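Local coordinates for protein arginyl-tRNA synthetase (Campylobacter jejuni, PDB 3FNR) that attaches L-arginine to its cognate tRNA at the expense of ATP, as a monomeric class I aminoacyl-tRNA synthetase, at residues Tyr84-Gly87 against Leu88-Leu92; Leu92-Lys95 against Glu96-His100. The protein carries 1 engineered substitution. All blocks are in the same frame, centred on the assembly; numbering follows the deposited sequence.

Contact 1. Residues Tyr84-Gly87 against Leu88-Leu92; sequences YLLG and LSILL
The carbonyl oxygen Leu-85 O is gripped twice by one residue a turn further on: Ser-89 N donates to it over 2.8 Å, and the hydroxyl Ser-89 OG over 2.7 Å. The two donors reach the carbonyl plane from opposite faces, the amide tilted 28° from it and the hydroxyl standing 35° above it, so the two bonds share the oxygen from different sides. Ser-89 can fold back in this way because OG lies beside its own backbone N (chi1 -57°), and OG also bonds Tyr-110 N, which ties the turn to a neighbouring loop. Methyl CD2 of Leu-85 passes 3.6 Å from Ser-89 OG. Leu-85 CD2 also meets Leu-88 CD2 at 3.9 Å, the two leucine side chains crossing at a slant. One residue further round the helix, the bond from Ile-90 N to Leu-86 O is longer, 3.3 Å, and CG1 and CD1 of Ile-90 both lie 3.3 Å from Leu-86 O. Ile-90 CD1 comes 4.3 Å from Leu-86 CG, a loose apolar touch. Gly-87 contributes backbone alone, its carbonyl accepting from Leu-91 N. Within helix 80-98, Leu-86 and Ile-90 rest on Ala-143 of helix 136-157, Ile-90 also reaches Leu-118 and Ala-122 of helix 113-126, and Tyr-84 and Leu-88 lean on Ile-136.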
ATOM      1  N   TYR A  84      -2.180  17.557  20.177  1.00 69.58           N
ATOM      2  CA  TYR A  84      -2.375  17.961  21.576  1.00 69.31           C
ATOM      3  C   TYR A  84      -3.039  16.858  22.398  1.00 66.25           C
ATOM      4  O   TYR A  84      -2.539  16.503  23.471  1.00 61.31           O
ATOM      5  CB  TYR A  84      -3.181  19.268  21.676  1.00 74.41           C
ATOM      6  CG  TYR A  84      -3.286  19.838  23.083  1.00 80.50           C
ATOM      7  CD1 TYR A  84      -2.245  20.596  23.633  1.00 83.45           C
ATOM      8  CD2 TYR A  84      -4.429  19.627  23.864  1.00 80.52           C
ATOM      9  CE1 TYR A  84      -2.337  21.127  24.925  1.00 80.29           C
ATOM     10  CE2 TYR A  84      -4.528  20.147  25.157  1.00 83.07           C
ATOM     11  CZ  TYR A  84      -3.479  20.894  25.681  1.00 81.24           C
ATOM     12  OH  TYR A  84      -3.578  21.411  26.954  1.00 83.00           O
ATOM     13  N   LEU A  85      -4.136  16.308  21.870  1.00 60.98           N
ATOM     14  CA  LEU A  85      -4.893  15.237  22.522  1.00 61.97           C
ATOM     15  C   LEU A  85      -4.043  13.994  22.823  1.00 61.81           C
ATOM     16  O   LEU A  85      -4.244  13.338  23.844  1.00 61.99           O
ATOM     17  CB  LEU A  85      -6.117  14.841  21.679  1.00 61.55           C
ATOM     18  CG  LEU A  85      -7.495  14.688  22.349  1.00 64.68           C
ATOM     19  CD1 LEU A  85      -8.517  14.072  21.395  1.00 62.35           C
ATOM     20  CD2 LEU A  85      -7.460  13.904  23.655  1.00 65.83           C
ATOM     21  N   LEU A  86      -3.101  13.678  21.937  1.00 57.62           N
ATOM     22  CA  LEU A  86      -2.159  12.585  22.177  1.00 56.82           C
ATOM     23  C   LEU A  86      -1.265  12.862  23.396  1.00 57.50           C
ATOM     24  O   LEU A  86      -1.027  11.966  24.202  1.00 56.92           O
ATOM     25  CB  LEU A  86      -1.310  12.313  20.931  1.00 53.91           C
ATOM     26  CG  LEU A  86      -0.279  11.189  21.017  1.00 53.18           C
ATOM     27  CD1 LEU A  86      -0.970   9.823  20.967  1.00 51.81           C
ATOM     28  CD2 LEU A  86       0.755  11.335  19.907  1.00 55.74           C
ATOM     29  N   GLY A  87      -0.781  14.098  23.523  1.00 59.43           N
ATOM     30  CA  GLY A  87      -0.013  14.517  24.700  1.00 60.30           C
ATOM     31  C   GLY A  87      -0.868  14.504  25.957  1.00 61.08           C
ATOM     32  O   GLY A  87      -0.406  14.099  27.029  1.00 64.42           O
ATOM     33  N   LEU A  88      -2.121  14.936  25.807  1.00 61.07           N
ATOM     34  CA  LEU A  88      -3.103  14.939  26.889  1.00 60.75           C
ATOM     35  C   LEU A  88      -3.394  13.534  27.402  1.00 60.24           C
ATOM     36  O   LEU A  88      -3.400  13.300  28.611  1.00 64.22           O
ATOM     37  CB  LEU A  88      -4.407  15.591  26.422  1.00 60.05           C
ATOM     38  CG  LEU A  88      -5.524  15.754  27.460  1.00 63.52           C
ATOM     39  CD1 LEU A  88      -5.167  16.815  28.496  1.00 66.91           C
ATOM     40  CD2 LEU A  88      -6.838  16.096  26.784  1.00 63.53           C
ATOM     41  N   SER A  89      -3.619  12.610  26.468  1.00 58.15           N
ATOM     42  CA  SER A  89      -4.002  11.234  26.778  1.00 54.62           C
ATOM     43  C   SER A  89      -2.915  10.458  27.512  1.00 50.49           C
ATOM     44  O   SER A  89      -3.222   9.668  28.404  1.00 56.55           O
ATOM     45  CB  SER A  89      -4.404  10.496  25.500  1.00 58.65           C
ATOM     46  OG  SER A  89      -5.467  11.171  24.843  1.00 62.94           O
ATOM     47  N   ILE A  90      -1.659  10.686  27.132  1.00 41.96           N
ATOM     48  CA  ILE A  90      -0.497  10.061  27.789  1.00 52.43           C
ATOM     49  C   ILE A  90      -0.346  10.538  29.226  1.00 52.95           C
ATOM     50  O   ILE A  90      -0.109   9.729  30.133  1.00 57.97           O
ATOM     51  CB  ILE A  90       0.812  10.336  27.016  1.00 53.29           C
ATOM     52  CG1 ILE A  90       0.781   9.610  25.676  1.00 55.27           C
ATOM     53  CG2 ILE A  90       2.063   9.881  27.804  1.00 50.08           C
ATOM     54  CD1 ILE A  90       1.744  10.178  24.702  1.00 45.73           C
ATOM     55  N   LEU A  91      -0.488  11.850  29.417  1.00 61.53           N
ATOM     56  CA  LEU A  91      -0.493  12.475  30.742  1.00 65.77           C
ATOM     57  C   LEU A  91      -1.540  11.839  31.662  1.00 68.51           C
ATOM     58  O   LEU A  91      -1.247  11.510  32.816  1.00 70.42           O
ATOM     59  CB  LEU A  91      -0.755  13.983  30.618  1.00 63.96           C
ATOM     60  CG  LEU A  91      -0.969  14.755  31.927  1.00 63.02           C
ATOM     61  CD1 LEU A  91       0.366  15.103  32.546  1.00 59.79           C
ATOM     62  CD2 LEU A  91      -1.807  16.005  31.711  1.00 56.92           C
ATOM     63  N   LEU A  92      -2.744  11.654  31.122  1.00 69.43           N
ATOM     64  CA  LEU A  92      -3.876  11.119  31.869  1.00 71.20           C
ATOM     65  C   LEU A  92      -3.677   9.660  32.281  1.00 73.61           C
ATOM     66  O   LEU A  92      -4.045   9.270  33.393  1.00 72.92           O
ATOM     67  CB  LEU A  92      -5.168  11.290  31.064  1.00 70.91           C
ATOM     68  CG  LEU A  92      -6.061  12.516  31.308  1.00 71.30           C
ATOM     69  CD1 LEU A  92      -5.294  13.835  31.434  1.00 70.82           C
ATOM     70  CD2 LEU A  92      -7.115  12.623  30.213  1.00 70.34           C
TER

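Contact 2. Residues Leu92-Lys95 against Glu96-His100; sequences LSVK and ESILH
Ser-97 turns back onto the carbonyl of Ser-93 with both its donors: Ser-97 OG lies 2.7 Å from Ser-93 O, and Ser-97 N makes the i+4 bond to that oxygen. They come from opposite faces of the carbonyl plane, the hydroxyl tilted 23° and the amide 43° out of it. The hydroxyl gets there with chi1 at 79°, which sets OG between the backbone N and the carbonyl carbon of Ser-97. One residue on, Val-94 O is also shared, but by two successive amides. Leu-99 N approaches Val-94 O at 2.8 Å, nearly in line with its C=O bond, whereas Ile-98 N stands above the carbonyl plane, 3.2 Å from Val-94 O. An i+5 bond alongside an i+4 bond is the evidence for a widened, pi-type turn. The closer apolar packing lies over Val-94: its CG2 meets CD1 of Ile-98 at 4.1 Å, while CG1 stays 4.4 Å from CD2 of Leu-99. Val-94 is buried and, with Ser-93, touches Ala-119 of helix 113-126. The Leu-92/Glu-96 side is looser. Glu-96 N makes a weak bond to Leu-92 O, and the Glu-96 chain extends away from the preceding turn toward a weak hydrogen bond between OE2 and Tyr-105 OH. Ser-97, though doubly bonded, is exposed, as is His-100, which has positive phi and is the first residue to leave helical geometry. Doubly used carbonyls at Ser-93 and Val-94 thus imply that hydrogen bonding persists while the turn widens and the chain departs from the helix.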
ATOM      1  N   LEU A  92      -2.744  11.654  31.122  1.00 69.43           N
ATOM      2  CA  LEU A  92      -3.876  11.119  31.869  1.00 71.20           C
ATOM      3  C   LEU A  92      -3.677   9.660  32.281  1.00 73.61           C
ATOM      4  O   LEU A  92      -4.045   9.270  33.393  1.00 72.92           O
ATOM      5  CB  LEU A  92      -5.168  11.290  31.064  1.00 70.91           C
ATOM      6  CG  LEU A  92      -6.061  12.516  31.308  1.00 71.30           C
ATOM      7  CD1 LEU A  92      -5.294  13.835  31.434  1.00 70.82           C
ATOM      8  CD2 LEU A  92      -7.115  12.623  30.213  1.00 70.34           C
ATOM      9  N   SER A  93      -3.078   8.866  31.396  1.00 74.35           N
ATOM     10  CA  SER A  93      -2.805   7.465  31.709  1.00 77.79           C
ATOM     11  C   SER A  93      -1.570   7.283  32.600  1.00 79.32           C
ATOM     12  O   SER A  93      -1.431   6.246  33.251  1.00 80.06           O
ATOM     13  CB  SER A  93      -2.709   6.611  30.441  1.00 76.35           C
ATOM     14  OG  SER A  93      -1.460   6.777  29.807  1.00 75.12           O
ATOM     15  N   VAL A  94      -0.677   8.277  32.616  1.00 80.31           N
ATOM     16  CA  VAL A  94       0.404   8.341  33.611  1.00 79.42           C
ATOM     17  C   VAL A  94      -0.219   8.579  34.993  1.00 79.70           C
ATOM     18  O   VAL A  94       0.142   7.918  35.968  1.00 77.84           O
ATOM     19  CB  VAL A  94       1.480   9.429  33.261  1.00 80.47           C
ATOM     20  CG1 VAL A  94       2.241   9.910  34.500  1.00 80.61           C
ATOM     21  CG2 VAL A  94       2.469   8.905  32.233  1.00 80.57           C
ATOM     22  N   LYS A  95      -1.186   9.496  35.046  1.00 79.12           N
ATOM     23  CA  LYS A  95      -1.871   9.857  36.284  1.00 82.56           C
ATOM     24  C   LYS A  95      -2.693   8.724  36.912  1.00 85.88           C
ATOM     25  O   LYS A  95      -2.742   8.600  38.138  1.00 88.06           O
ATOM     26  CB  LYS A  95      -2.754  11.089  36.066  1.00 81.72           C
ATOM     27  CG  LYS A  95      -1.995  12.410  36.040  1.00 82.44           C
ATOM     28  CD  LYS A  95      -2.943  13.600  35.908  1.00 81.98           C
ATOM     29  CE  LYS A  95      -2.200  14.925  36.040  1.00 80.86           C
ATOM     30  NZ  LYS A  95      -3.075  16.102  35.763  1.00 80.58           N
ATOM     31  N   GLU A  96      -3.320   7.892  36.083  1.00 88.58           N
ATOM     32  CA  GLU A  96      -4.232   6.872  36.601  1.00 91.75           C
ATOM     33  C   GLU A  96      -3.648   5.466  36.697  1.00 91.67           C
ATOM     34  O   GLU A  96      -3.932   4.746  37.652  1.00 93.06           O
ATOM     35  CB  GLU A  96      -5.539   6.849  35.808  1.00 91.09           C
ATOM     36  CG  GLU A  96      -6.739   6.382  36.627  1.00 95.21           C
ATOM     37  CD  GLU A  96      -8.038   6.379  35.839  1.00 97.29           C
ATOM     38  OE1 GLU A  96      -9.001   7.044  36.280  1.00100.15           O
ATOM     39  OE2 GLU A  96      -8.097   5.713  34.780  1.00 99.55           O
ATOM     40  N   SER A  97      -2.838   5.070  35.716  1.00 92.87           N
ATOM     41  CA  SER A  97      -2.276   3.713  35.702  1.00 94.05           C
ATOM     42  C   SER A  97      -0.890   3.609  36.351  1.00 93.31           C
ATOM     43  O   SER A  97      -0.476   2.522  36.764  1.00 93.89           O
ATOM     44  CB  SER A  97      -2.283   3.112  34.283  1.00 94.56           C
ATOM     45  OG  SER A  97      -1.216   3.593  33.481  1.00 93.74           O
ATOM     46  N   ILE A  98      -0.182   4.733  36.443  1.00 92.26           N
ATOM     47  CA  ILE A  98       1.166   4.760  37.027  1.00 91.63           C
ATOM     48  C   ILE A  98       1.176   5.541  38.350  1.00 90.30           C
ATOM     49  O   ILE A  98       1.827   5.130  39.319  1.00 89.47           O
ATOM     50  CB  ILE A  98       2.229   5.310  36.018  1.00 91.30           C
ATOM     51  CG1 ILE A  98       2.262   4.445  34.749  1.00 92.96           C
ATOM     52  CG2 ILE A  98       3.629   5.384  36.650  1.00 89.68           C
ATOM     53  CD1 ILE A  98       3.008   5.068  33.575  1.00 93.10           C
ATOM     54  N   LEU A  99       0.433   6.643  38.388  1.00 87.93           N
ATOM     55  CA  LEU A  99       0.374   7.503  39.572  1.00 86.88           C
ATOM     56  C   LEU A  99      -0.867   7.281  40.452  1.00 89.52           C
ATOM     57  O   LEU A  99      -0.940   7.810  41.564  1.00 89.42           O
ATOM     58  CB  LEU A  99       0.520   8.976  39.169  1.00 85.12           C
ATOM     59  CG  LEU A  99       1.834   9.715  39.450  1.00 80.44           C
ATOM     60  CD1 LEU A  99       3.058   8.893  39.082  1.00 77.38           C
ATOM     61  CD2 LEU A  99       1.850  11.062  38.735  1.00 83.02           C
ATOM     62  N   HIS A 100      -1.824   6.506  39.933  1.00 91.65           N
ATOM     63  CA  HIS A 100      -2.997   5.994  40.679  1.00 94.34           C
ATOM     64  C   HIS A 100      -3.966   7.020  41.280  1.00 95.75           C
ATOM     65  O   HIS A 100      -4.623   6.725  42.284  1.00 96.71           O
ATOM     66  CB  HIS A 100      -2.582   4.991  41.773  1.00 94.18           C
ATOM     67  CG  HIS A 100      -1.741   3.853  41.283  1.00 96.10           C
ATOM     68  ND1 HIS A 100      -2.244   2.834  40.502  1.00 97.97           N
ATOM     69  CD2 HIS A 100      -0.433   3.560  41.487  1.00 95.51           C
ATOM     70  CE1 HIS A 100      -1.279   1.971  40.234  1.00 97.40           C
ATOM     71  NE2 HIS A 100      -0.172   2.387  40.821  1.00 95.90           N
TER

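Contacts 1 and 2 follow one another along helix 80-98, with Leu-92 belonging to both and their centres about 12 Å apart. Contact 1 spans the middle turns, with a kink at Leu-85 and Leu-86, and contact 2 carries the chain to the widened turn at the C-terminal end. Both lie in the class I catalytic domain, but toward the periphery: their centres are about 29 and 37 Å from the centre of the chain. Helix 113-126 borders both, whereas helix 136-157 packs against contact 1. The succession from a mostly buried contact to a partly buried one therefore traces this helix outward, as part of a helical region following strand 69-76 of the mixed sheet.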